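Long-range contacts in ABC transporter, substrate-binding protein (Clostridium perfringens, PDB 4EDP), which probably captures a solute outside the cell and delivers it to the membrane components of an ABC importer: residues A[107-117]-A[276-287]; A[132-141]-A[260-268]. All coordinates share one frame; numbering follows the deposited sequence.

Interaction 1: A[107-117]-A[276-287]; sequences DKLDYSKIPNA and KDLAYEFINYAL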
loop_
_atom_site.group_PDB
_atom_site.type_symbol
_atom_site.label_atom_id
_atom_site.label_comp_id
_atom_site.label_asym_id
_atom_site.label_seq_id
_atom_site.Cartn_x
_atom_site.Cartn_y
_atom_site.Cartn_z
ATOM N N ASP A 107 18.498 -7.738 5.927
ATOM C CA ASP A 107 19.738 -7.005 5.766
ATOM C C ASP A 107 19.583 -5.568 5.300
ATOM O O ASP A 107 18.701 -5.267 4.487
ATOM C CB ASP A 107 20.585 -7.622 4.639
ATOM C CG ASP A 107 21.485 -8.744 5.082
ATOM O OD1 ASP A 107 21.551 -9.078 6.286
ATOM O OD2 ASP A 107 22.179 -9.261 4.182
ATOM N N LYS A 108 20.432 -4.677 5.811
ATOM C CA LYS A 108 20.461 -3.297 5.324
ATOM C C LYS A 108 21.145 -3.507 3.964
ATOM O O LYS A 108 22.210 -4.122 3.896
ATOM C CB LYS A 108 21.268 -2.386 6.250
ATOM C CG LYS A 108 21.234 -0.904 5.877
ATOM C CD LYS A 108 22.154 -0.101 6.781
ATOM C CE LYS A 108 22.174 1.389 6.442
ATOM N NZ LYS A 108 20.891 2.068 6.750
ATOM N N LEU A 109 20.547 -3.012 2.888
ATOM C CA LEU A 109 21.057 -3.295 1.544
ATOM C C LEU A 109 22.123 -2.398 0.955
ATOM O O LEU A 109 22.133 -1.194 1.178
ATOM C CB LEU A 109 19.888 -3.349 0.578
ATOM C CG LEU A 109 18.768 -4.354 0.884
ATOM C CD1 LEU A 109 17.730 -4.301 -0.249
ATOM C CD2 LEU A 109 19.327 -5.779 1.055
ATOM N N ASP A 110 23.018 -3.024 0.199
ATOM C CA ASP A 110 24.068 -2.318 -0.514
ATOM C C ASP A 110 23.464 -1.976 -1.865
ATOM O O ASP A 110 23.419 -2.800 -2.766
ATOM C CB ASP A 110 25.298 -3.193 -0.657
ATOM C CG ASP A 110 26.394 -2.536 -1.458
ATOM O OD1 ASP A 110 26.202 -1.401 -1.944
ATOM O OD2 ASP A 110 27.454 -3.174 -1.602
ATOM N N TYR A 111 22.969 -0.751 -1.993
ATOM C CA TYR A 111 22.329 -0.332 -3.232
ATOM C C TYR A 111 23.272 -0.203 -4.431
ATOM O O TYR A 111 22.804 0.009 -5.558
ATOM C CB TYR A 111 21.466 0.935 -3.024
ATOM C CG TYR A 111 20.104 0.610 -2.454
ATOM C CD1 TYR A 111 19.893 0.520 -1.086
ATOM C CD2 TYR A 111 19.044 0.305 -3.299
ATOM C CE1 TYR A 111 18.647 0.184 -0.578
ATOM C CE2 TYR A 111 17.813 -0.009 -2.811
ATOM C CZ TYR A 111 17.611 -0.088 -1.454
ATOM O OH TYR A 111 16.339 -0.402 -0.998
ATOM N N SER A 112 24.575 -0.354 -4.217
ATOM C CA SER A 112 25.503 -0.323 -5.346
ATOM C C SER A 112 25.262 -1.591 -6.198
ATOM O O SER A 112 25.675 -1.660 -7.354
ATOM C CB SER A 112 26.966 -0.235 -4.897
ATOM O OG SER A 112 27.441 -1.430 -4.302
ATOM N N LYS A 113 24.574 -2.572 -5.612
ATOM C CA LYS A 113 24.240 -3.836 -6.281
ATOM C C LYS A 113 22.837 -3.838 -6.883
ATOM O O LYS A 113 22.387 -4.844 -7.445
ATOM C CB LYS A 113 24.334 -4.976 -5.261
ATOM C CG LYS A 113 25.737 -5.314 -4.815
ATOM C CD LYS A 113 25.684 -6.288 -3.624
ATOM C CE LYS A 113 26.892 -7.171 -3.543
ATOM N NZ LYS A 113 26.821 -8.211 -4.619
ATOM N N ILE A 114 22.138 -2.713 -6.768
ATOM C CA ILE A 114 20.767 -2.594 -7.268
ATOM C C ILE A 114 20.692 -1.303 -8.097
ATOM O O ILE A 114 19.988 -0.350 -7.735
ATOM C CB ILE A 114 19.760 -2.563 -6.093
ATOM C CG1 ILE A 114 20.064 -3.688 -5.092
ATOM C CG2 ILE A 114 18.288 -2.632 -6.605
ATOM C CD1 ILE A 114 19.092 -3.756 -3.888
ATOM N N PRO A 115 21.373 -1.283 -9.248
ATOM C CA PRO A 115 21.390 -0.050 -10.039
ATOM C C PRO A 115 20.026 0.420 -10.516
ATOM O O PRO A 115 19.816 1.631 -10.644
ATOM C CB PRO A 115 22.311 -0.394 -11.214
ATOM C CG PRO A 115 22.272 -1.891 -11.287
ATOM C CD PRO A 115 22.174 -2.344 -9.878
ATOM N N ASN A 116 19.081 -0.507 -10.696
ATOM C CA ASN A 116 17.736 -0.135 -11.150
ATOM C C ASN A 116 16.970 0.715 -10.156
ATOM O O ASN A 116 15.996 1.358 -10.521
ATOM C CB ASN A 116 16.925 -1.362 -11.593
ATOM C CG ASN A 116 17.404 -1.901 -12.940
ATOM O OD1 ASN A 116 17.926 -1.127 -13.759
ATOM N ND2 ASN A 116 17.219 -3.212 -13.191
ATOM N N ALA A 117 17.405 0.714 -8.900
ATOM C CA ALA A 117 16.801 1.583 -7.892
ATOM C C ALA A 117 16.928 3.061 -8.301
ATOM O O ALA A 117 16.145 3.907 -7.823
ATOM C CB ALA A 117 17.423 1.344 -6.512
ATOM N N LYS A 276 22.743 -14.580 -1.116
ATOM C CA LYS A 276 22.536 -13.126 -1.235
ATOM C C LYS A 276 22.882 -12.498 -2.585
ATOM O O LYS A 276 22.191 -11.584 -3.037
ATOM C CB LYS A 276 23.213 -12.403 -0.075
ATOM C CG LYS A 276 22.577 -12.777 1.262
ATOM C CD LYS A 276 23.204 -12.036 2.422
ATOM C CE LYS A 276 22.529 -12.387 3.720
ATOM N NZ LYS A 276 23.195 -11.679 4.860
ATOM N N ASP A 277 23.932 -12.968 -3.251
ATOM C CA ASP A 277 24.259 -12.391 -4.557
ATOM C C ASP A 277 23.082 -12.555 -5.516
ATOM O O ASP A 277 22.710 -11.603 -6.208
ATOM C CB ASP A 277 25.515 -13.021 -5.143
ATOM C CG ASP A 277 26.760 -12.598 -4.411
ATOM O OD1 ASP A 277 26.718 -11.544 -3.741
ATOM O OD2 ASP A 277 27.777 -13.301 -4.518
ATOM N N LEU A 278 22.492 -13.751 -5.532
ATOM C CA LEU A 278 21.348 -14.041 -6.387
ATOM C C LEU A 278 20.132 -13.208 -5.930
ATOM O O LEU A 278 19.325 -12.756 -6.753
ATOM C CB LEU A 278 21.010 -15.536 -6.319
ATOM C CG LEU A 278 19.975 -16.078 -7.300
ATOM C CD1 LEU A 278 20.498 -15.985 -8.730
ATOM C CD2 LEU A 278 19.614 -17.532 -6.971
ATOM N N ALA A 279 19.996 -13.036 -4.617
ATOM C CA ALA A 279 18.909 -12.234 -4.040
ATOM C C ALA A 279 18.994 -10.793 -4.547
ATOM O O ALA A 279 17.976 -10.207 -4.935
ATOM C CB ALA A 279 18.969 -12.271 -2.518
ATOM N N TYR A 280 20.201 -10.219 -4.531
ATOM C CA TYR A 280 20.387 -8.860 -5.050
ATOM C C TYR A 280 20.029 -8.786 -6.535
ATOM O O TYR A 280 19.383 -7.842 -6.968
ATOM C CB TYR A 280 21.822 -8.377 -4.852
ATOM C CG TYR A 280 22.097 -7.789 -3.496
ATOM C CD1 TYR A 280 21.708 -6.490 -3.206
ATOM C CD2 TYR A 280 22.770 -8.504 -2.514
ATOM C CE1 TYR A 280 21.965 -5.931 -1.969
ATOM C CE2 TYR A 280 23.033 -7.946 -1.268
ATOM C CZ TYR A 280 22.627 -6.661 -1.005
ATOM O OH TYR A 280 22.865 -6.076 0.224
ATOM N N GLU A 281 20.476 -9.766 -7.320
ATOM C CA GLU A 281 20.161 -9.801 -8.748
ATOM C C GLU A 281 18.654 -9.819 -8.952
ATOM O O GLU A 281 18.126 -9.149 -9.846
ATOM C CB GLU A 281 20.824 -11.015 -9.442
ATOM C CG GLU A 281 22.332 -10.887 -9.567
ATOM C CD GLU A 281 23.003 -12.137 -10.117
ATOM O OE1 GLU A 281 22.366 -13.204 -10.164
ATOM O OE2 GLU A 281 24.185 -12.054 -10.472
ATOM N N PHE A 282 17.951 -10.575 -8.121
ATOM C CA PHE A 282 16.520 -10.656 -8.256
ATOM C C PHE A 282 15.815 -9.332 -7.950
ATOM O O PHE A 282 14.894 -8.939 -8.683
ATOM C CB PHE A 282 15.912 -11.757 -7.390
ATOM C CG PHE A 282 14.437 -11.876 -7.583
ATOM C CD1 PHE A 282 13.922 -12.693 -8.563
ATOM C CD2 PHE A 282 13.571 -11.108 -6.840
ATOM C CE1 PHE A 282 12.561 -12.762 -8.784
ATOM C CE2 PHE A 282 12.203 -11.181 -7.045
ATOM C CZ PHE A 282 11.699 -12.007 -8.013
ATOM N N ILE A 283 16.230 -8.642 -6.894
ATOM C CA ILE A 283 15.595 -7.355 -6.548
ATOM C C ILE A 283 15.826 -6.367 -7.682
ATOM O O ILE A 283 14.904 -5.647 -8.107
ATOM C CB ILE A 283 16.078 -6.817 -5.183
ATOM C CG1 ILE A 283 15.639 -7.771 -4.067
ATOM C CG2 ILE A 283 15.548 -5.370 -4.928
ATOM C CD1 ILE A 283 16.057 -7.356 -2.639
ATOM N N ASN A 284 17.053 -6.343 -8.197
ATOM C CA ASN A 284 17.391 -5.464 -9.311
ATOM C C ASN A 284 16.516 -5.784 -10.527
ATOM O O ASN A 284 16.043 -4.885 -11.231
ATOM C CB ASN A 284 18.871 -5.576 -9.669
ATOM C CG ASN A 284 19.307 -4.513 -10.644
ATOM O OD1 ASN A 284 19.124 -3.321 -10.404
ATOM N ND2 ASN A 284 19.911 -4.933 -11.742
ATOM N N TYR A 285 16.277 -7.073 -10.755
ATOM C CA TYR A 285 15.406 -7.531 -11.832
ATOM C C TYR A 285 13.958 -7.078 -11.614
ATOM O O TYR A 285 13.306 -6.573 -12.548
ATOM C CB TYR A 285 15.513 -9.058 -11.911
ATOM C CG TYR A 285 14.432 -9.804 -12.654
ATOM C CD1 TYR A 285 14.480 -9.970 -14.039
ATOM C CD2 TYR A 285 13.405 -10.419 -11.957
ATOM C CE1 TYR A 285 13.484 -10.704 -14.721
ATOM C CE2 TYR A 285 12.418 -11.144 -12.617
ATOM C CZ TYR A 285 12.463 -11.277 -13.995
ATOM O OH TYR A 285 11.476 -11.998 -14.632
ATOM N N ALA A 286 13.466 -7.219 -10.380
ATOM C CA ALA A 286 12.080 -6.831 -10.057
ATOM C C ALA A 286 11.813 -5.326 -10.278
ATOM O O ALA A 286 10.674 -4.917 -10.554
ATOM C CB ALA A 286 11.727 -7.239 -8.620
ATOM N N LEU A 287 12.878 -4.527 -10.178
ATOM C CA LEU A 287 12.812 -3.082 -10.354
ATOM C C LEU A 287 13.085 -2.648 -11.791
ATOM O O LEU A 287 12.922 -1.478 -12.110
ATOM C CB LEU A 287 13.818 -2.375 -9.415
ATOM C CG LEU A 287 13.579 -2.479 -7.900
ATOM C CD1 LEU A 287 14.702 -1.798 -7.044
ATOM C CD2 LEU A 287 12.224 -1.902 -7.544
HETATM O O HOH W 1 23.534 -7.772 2.059
HETATM O O HOH W 2 12.959 1.028 -10.620
#
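Helix 276-286 of one lobe of this solute-binding protein fold is roofed by the 107-117 loop, and the Tyr280 ring sits in the middle of the seam. Lys113 lays its aliphatic chain across one face of that ring: CD of Lys113 stands 3.7 Å from the centroid of the Tyr280 ring, only 6° off its normal, a CH-pi contact. A bend at the last torsion turns NZ of Lys113 to OD1 of Asp277, a salt bridge whose hydrogen bond is long and weak (3.4 Å). CG1 of Ile114 meets the edge of the same ring, while CG2 of Ile114 packs on CD1 of Leu287 (3.7 Å) and CD1 of Ile114 on CG2 of Ile283. At the phenol end, the backbone N of Asp110 donates to OH of Tyr280 (3.1 Å) almost straight, at 172°. Water 1 joins that hydroxyl to OD2 of Asp107, which NZ of Lys276 meets on the syn side at 2.7 Å.

Toward the other end of the helix, Asn284 works through both side chain and backbone. Its CG lies anti to the backbone N (chi1 -170°), which carries OD1 up to the 3-10 turn, where N of Asn116 donates to OD1 of Asn284 (2.8 Å). In return ND2 of Asn116 reaches O of Asn284 (2.8 Å), from above the carbonyl plane. That bond lies in the Asn116 amide plane and helps set its rotation, and the Tyr280 hydroxyl is held by a peptide N-H and a water, so an apolar middle is bounded by directional polar contacts, with the charged pairs near the start of the helix.

Interaction 2: A[132-141]-A[260-268]; sequences YGPAYTLNSI and TYLNFNTIN. With ACT (acetate ion), chain H.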
loop_
_atom_site.group_PDB
_atom_site.type_symbol
_atom_site.label_atom_id
_atom_site.label_comp_id
_atom_site.label_asym_id
_atom_site.label_seq_id
_atom_site.Cartn_x
_atom_site.Cartn_y
_atom_site.Cartn_z
ATOM N N TYR A 132 16.631 -0.444 3.838
ATOM C CA TYR A 132 16.329 -1.860 3.737
ATOM C C TYR A 132 15.667 -2.139 2.373
ATOM O O TYR A 132 16.017 -1.501 1.374
ATOM C CB TYR A 132 15.522 -2.321 4.955
ATOM C CG TYR A 132 16.337 -2.218 6.229
ATOM C CD1 TYR A 132 16.461 -1.011 6.903
ATOM C CD2 TYR A 132 17.007 -3.322 6.741
ATOM C CE1 TYR A 132 17.240 -0.904 8.048
ATOM C CE2 TYR A 132 17.778 -3.228 7.883
ATOM C CZ TYR A 132 17.879 -2.011 8.538
ATOM O OH TYR A 132 18.643 -1.910 9.683
ATOM N N GLY A 133 14.753 -3.098 2.313
ATOM C CA GLY A 133 14.137 -3.468 1.064
ATOM C C GLY A 133 13.397 -2.364 0.349
ATOM O O GLY A 133 12.663 -1.620 0.967
ATOM N N PRO A 134 13.567 -2.274 -0.974
ATOM C CA PRO A 134 12.886 -1.202 -1.701
ATOM C C PRO A 134 11.450 -1.536 -2.079
ATOM O O PRO A 134 11.078 -2.725 -2.168
ATOM C CB PRO A 134 13.704 -1.096 -2.995
ATOM C CG PRO A 134 14.186 -2.485 -3.238
ATOM C CD PRO A 134 14.398 -3.100 -1.862
ATOM N N ALA A 135 10.642 -0.500 -2.284
ATOM C CA ALA A 135 9.293 -0.711 -2.818
ATOM C C ALA A 135 9.438 -1.205 -4.246
ATOM O O ALA A 135 10.258 -0.679 -4.975
ATOM C CB ALA A 135 8.505 0.593 -2.860
ATOM N N TYR A 136 8.629 -2.188 -4.648
ATOM C CA TYR A 136 8.610 -2.656 -6.041
ATOM C C TYR A 136 7.257 -2.281 -6.698
ATOM O O TYR A 136 7.083 -2.423 -7.919
ATOM C CB TYR A 136 8.845 -4.186 -6.159
ATOM C CG TYR A 136 7.726 -4.988 -5.565
ATOM C CD1 TYR A 136 7.689 -5.257 -4.203
ATOM C CD2 TYR A 136 6.653 -5.409 -6.346
ATOM C CE1 TYR A 136 6.638 -5.946 -3.638
ATOM C CE2 TYR A 136 5.601 -6.116 -5.790
ATOM C CZ TYR A 136 5.598 -6.377 -4.439
ATOM O OH TYR A 136 4.539 -7.059 -3.871
ATOM N N THR A 137 6.281 -1.867 -5.886
ATOM C CA THR A 137 4.987 -1.439 -6.380
ATOM C C THR A 137 4.408 -0.472 -5.362
ATOM O O THR A 137 4.889 -0.388 -4.209
ATOM C CB THR A 137 4.009 -2.625 -6.601
ATOM O OG1 THR A 137 2.865 -2.194 -7.340
ATOM C CG2 THR A 137 3.547 -3.227 -5.241
ATOM N N LEU A 138 3.372 0.245 -5.777
ATOM C CA LEU A 138 2.693 1.209 -4.922
ATOM C C LEU A 138 1.201 1.185 -5.200
ATOM O O LEU A 138 0.761 0.655 -6.218
ATOM C CB LEU A 138 3.258 2.624 -5.150
ATOM C CG LEU A 138 3.061 3.267 -6.533
ATOM C CD1 LEU A 138 1.637 3.823 -6.732
ATOM C CD2 LEU A 138 4.060 4.416 -6.735
ATOM N N ASN A 139 0.442 1.753 -4.276
ATOM C CA ASN A 139 -1.003 1.896 -4.359
ATOM C C ASN A 139 -1.347 3.270 -3.766
ATOM O O ASN A 139 -0.533 3.859 -3.026
ATOM C CB ASN A 139 -1.734 0.859 -3.515
ATOM C CG ASN A 139 -1.373 -0.561 -3.883
ATOM O OD1 ASN A 139 -1.463 -0.960 -5.045
ATOM N ND2 ASN A 139 -1.014 -1.347 -2.886
ATOM N N SER A 140 -2.543 3.764 -4.057
ATOM C CA SER A 140 -2.986 5.071 -3.496
ATOM C C SER A 140 -4.451 5.017 -3.129
ATOM O O SER A 140 -5.136 4.027 -3.394
ATOM C CB SER A 140 -2.755 6.239 -4.458
ATOM O OG SER A 140 -3.568 6.181 -5.636
ATOM N N ILE A 141 -4.920 6.093 -2.511
ATOM C CA ILE A 141 -6.317 6.236 -2.142
ATOM C C ILE A 141 -6.887 7.494 -2.777
ATOM O O ILE A 141 -6.164 8.297 -3.357
ATOM C CB ILE A 141 -6.523 6.295 -0.614
ATOM C CG1 ILE A 141 -5.640 7.379 0.014
ATOM C CG2 ILE A 141 -6.234 4.898 0.023
ATOM C CD1 ILE A 141 -5.861 7.555 1.494
ATOM N N THR A 260 -2.722 12.795 -2.336
ATOM C CA THR A 260 -3.167 11.483 -1.895
ATOM C C THR A 260 -2.068 10.883 -1.003
ATOM O O THR A 260 -1.027 11.521 -0.750
ATOM C CB THR A 260 -3.362 10.502 -3.092
ATOM O OG1 THR A 260 -3.929 9.262 -2.622
ATOM C CG2 THR A 260 -2.062 10.205 -3.748
ATOM N N TYR A 261 -2.356 9.708 -0.442
ATOM C CA TYR A 261 -1.417 8.950 0.375
ATOM C C TYR A 261 -1.101 7.646 -0.338
ATOM O O TYR A 261 -1.993 6.973 -0.862
ATOM C CB TYR A 261 -1.994 8.632 1.762
ATOM C CG TYR A 261 -2.005 9.825 2.678
ATOM C CD1 TYR A 261 -2.979 10.803 2.566
ATOM C CD2 TYR A 261 -1.040 9.967 3.669
ATOM C CE1 TYR A 261 -2.981 11.910 3.399
ATOM C CE2 TYR A 261 -1.033 11.073 4.513
ATOM C CZ TYR A 261 -2.004 12.029 4.377
ATOM O OH TYR A 261 -2.023 13.126 5.194
ATOM N N LEU A 262 0.186 7.319 -0.400
ATOM C CA LEU A 262 0.619 6.088 -1.018
ATOM C C LEU A 262 0.939 5.031 0.016
ATOM O O LEU A 262 1.202 5.341 1.186
ATOM C CB LEU A 262 1.923 6.315 -1.794
ATOM C CG LEU A 262 1.945 7.442 -2.819
ATOM C CD1 LEU A 262 3.330 7.533 -3.489
ATOM C CD2 LEU A 262 0.827 7.254 -3.822
ATOM N N ASN A 263 0.871 3.778 -0.415
ATOM C CA ASN A 263 1.364 2.656 0.386
ATOM C C ASN A 263 2.194 1.805 -0.594
ATOM O O ASN A 263 1.963 1.852 -1.808
ATOM C CB ASN A 263 0.293 1.875 1.132
ATOM C CG ASN A 263 -0.681 1.191 0.233
ATOM O OD1 ASN A 263 -0.437 0.073 -0.246
ATOM N ND2 ASN A 263 -1.845 1.814 0.055
ATOM N N PHE A 264 3.178 1.094 -0.062
ATOM C CA PHE A 264 4.089 0.282 -0.873
ATOM C C PHE A 264 4.173 -1.161 -0.404
ATOM O O PHE A 264 3.903 -1.453 0.760
ATOM C CB PHE A 264 5.529 0.827 -0.711
ATOM C CG PHE A 264 5.690 2.302 -1.052
ATOM C CD1 PHE A 264 5.634 2.733 -2.359
ATOM C CD2 PHE A 264 5.924 3.233 -0.068
ATOM C CE1 PHE A 264 5.772 4.077 -2.688
ATOM C CE2 PHE A 264 6.069 4.577 -0.397
ATOM C CZ PHE A 264 5.976 4.995 -1.704
ATOM N N ASN A 265 4.573 -2.049 -1.316
ATOM C CA ASN A 265 4.941 -3.408 -0.974
ATOM C C ASN A 265 6.434 -3.405 -1.299
ATOM O O ASN A 265 6.858 -2.802 -2.285
ATOM C CB ASN A 265 4.202 -4.475 -1.779
ATOM C CG ASN A 265 2.716 -4.500 -1.472
ATOM O OD1 ASN A 265 2.285 -4.074 -0.393
ATOM N ND2 ASN A 265 1.937 -5.024 -2.396
ATOM N N THR A 266 7.232 -4.080 -0.484
ATOM C CA THR A 266 8.667 -4.084 -0.661
ATOM C C THR A 266 9.250 -5.485 -0.714
ATOM O O THR A 266 8.583 -6.452 -0.365
ATOM C CB THR A 266 9.351 -3.363 0.532
ATOM O OG1 THR A 266 9.191 -4.130 1.730
ATOM C CG2 THR A 266 8.794 -1.944 0.735
ATOM N N ILE A 267 10.506 -5.584 -1.146
ATOM C CA ILE A 267 11.212 -6.873 -1.178
ATOM C C ILE A 267 12.481 -6.714 -0.354
ATOM O O ILE A 267 13.281 -5.799 -0.597
ATOM C CB ILE A 267 11.652 -7.315 -2.595
ATOM C CG1 ILE A 267 10.504 -7.256 -3.584
ATOM C CG2 ILE A 267 12.280 -8.730 -2.547
ATOM C CD1 ILE A 267 10.924 -7.496 -5.033
ATOM N N ASN A 268 12.651 -7.601 0.620
ATOM C CA ASN A 268 13.818 -7.633 1.493
ATOM C C ASN A 268 14.640 -8.903 1.341
ATOM O O ASN A 268 14.122 -9.958 0.916
ATOM C CB ASN A 268 13.351 -7.532 2.949
ATOM C CG ASN A 268 13.124 -6.127 3.369
ATOM O OD1 ASN A 268 14.074 -5.439 3.746
ATOM N ND2 ASN A 268 11.853 -5.679 3.339
HETATM C C ACT H . 18.892 -4.442 11.911
HETATM O O ACT H . 19.392 -4.161 10.802
HETATM O OXT ACT H . 19.362 -5.459 12.460
HETATM C CH3 ACT H . 17.806 -3.620 12.549
HETATM O O HOH W 3 11.204 -2.752 3.214
#
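Ala135 and Leu138 press their CB atoms on the Phe264 ring, the apolar centre of two antiparallel strands in the sheet that runs between the lobes. CD1 of Phe264 lies 3.6 Å from CB of Ala135 and 3.7 Å from CB of Leu138, both approaching obliquely. A beta bulge between Ala135 and Thr137 shifts the register by one residue, and the chain turns a corner at Tyr136. There CG of Tyr136 stands between backbone N and carbonyl carbon (chi1 66°), swinging the ring toward the neighbouring strand, where CD1 of Tyr136 meets CG1 of Ile267 at 3.5 Å. Tyr91 meets this ring edge-to-face.

Outward from here the backbones bond at the bulge and beyond it: N of Tyr136 to O of Asn265, N of Ile267 to O of Pro134, and a reciprocal pair between Asn139 and Asn263. The side chains of that last pair bond too, ND2 of Asn139 giving to OD1 of Asn263 (3.1 Å, 165°) with the amide planes 52° apart. At the far edge, N of Gly133 donates to OD1 of Asn268 (2.8 Å), from above its carbonyl plane, and water 3 ties O of Gly133 to OG1 of Thr266 and ND2 of Asn268. Both ends of the Asn268 amide are thus used, which holds its orientation, and the side-chain bonds supplement the backbone pairing in a largely buried interface.

The centres of the two contacts lie about 16 Å apart, interaction 2 near the middle of the chain and interaction 1 toward the periphery of one lobe. Their segments follow in the order 107-117, 132-141, 260-268 and 276-287, so the strand pair falls within the span enclosed by the loop and the helix. Strand 262-269 leads on to helix 276-286, whose Ile283 packs on Pro134 and Ile267. A direct bridge is the probable hydrogen bond from OH of Tyr111 to O of Tyr132 (2.6 Å). The helix packs on the strand pair, and the loop packs on the helix, so the strand pair continues into one lobe, consistent with the interlobe strands of this fold.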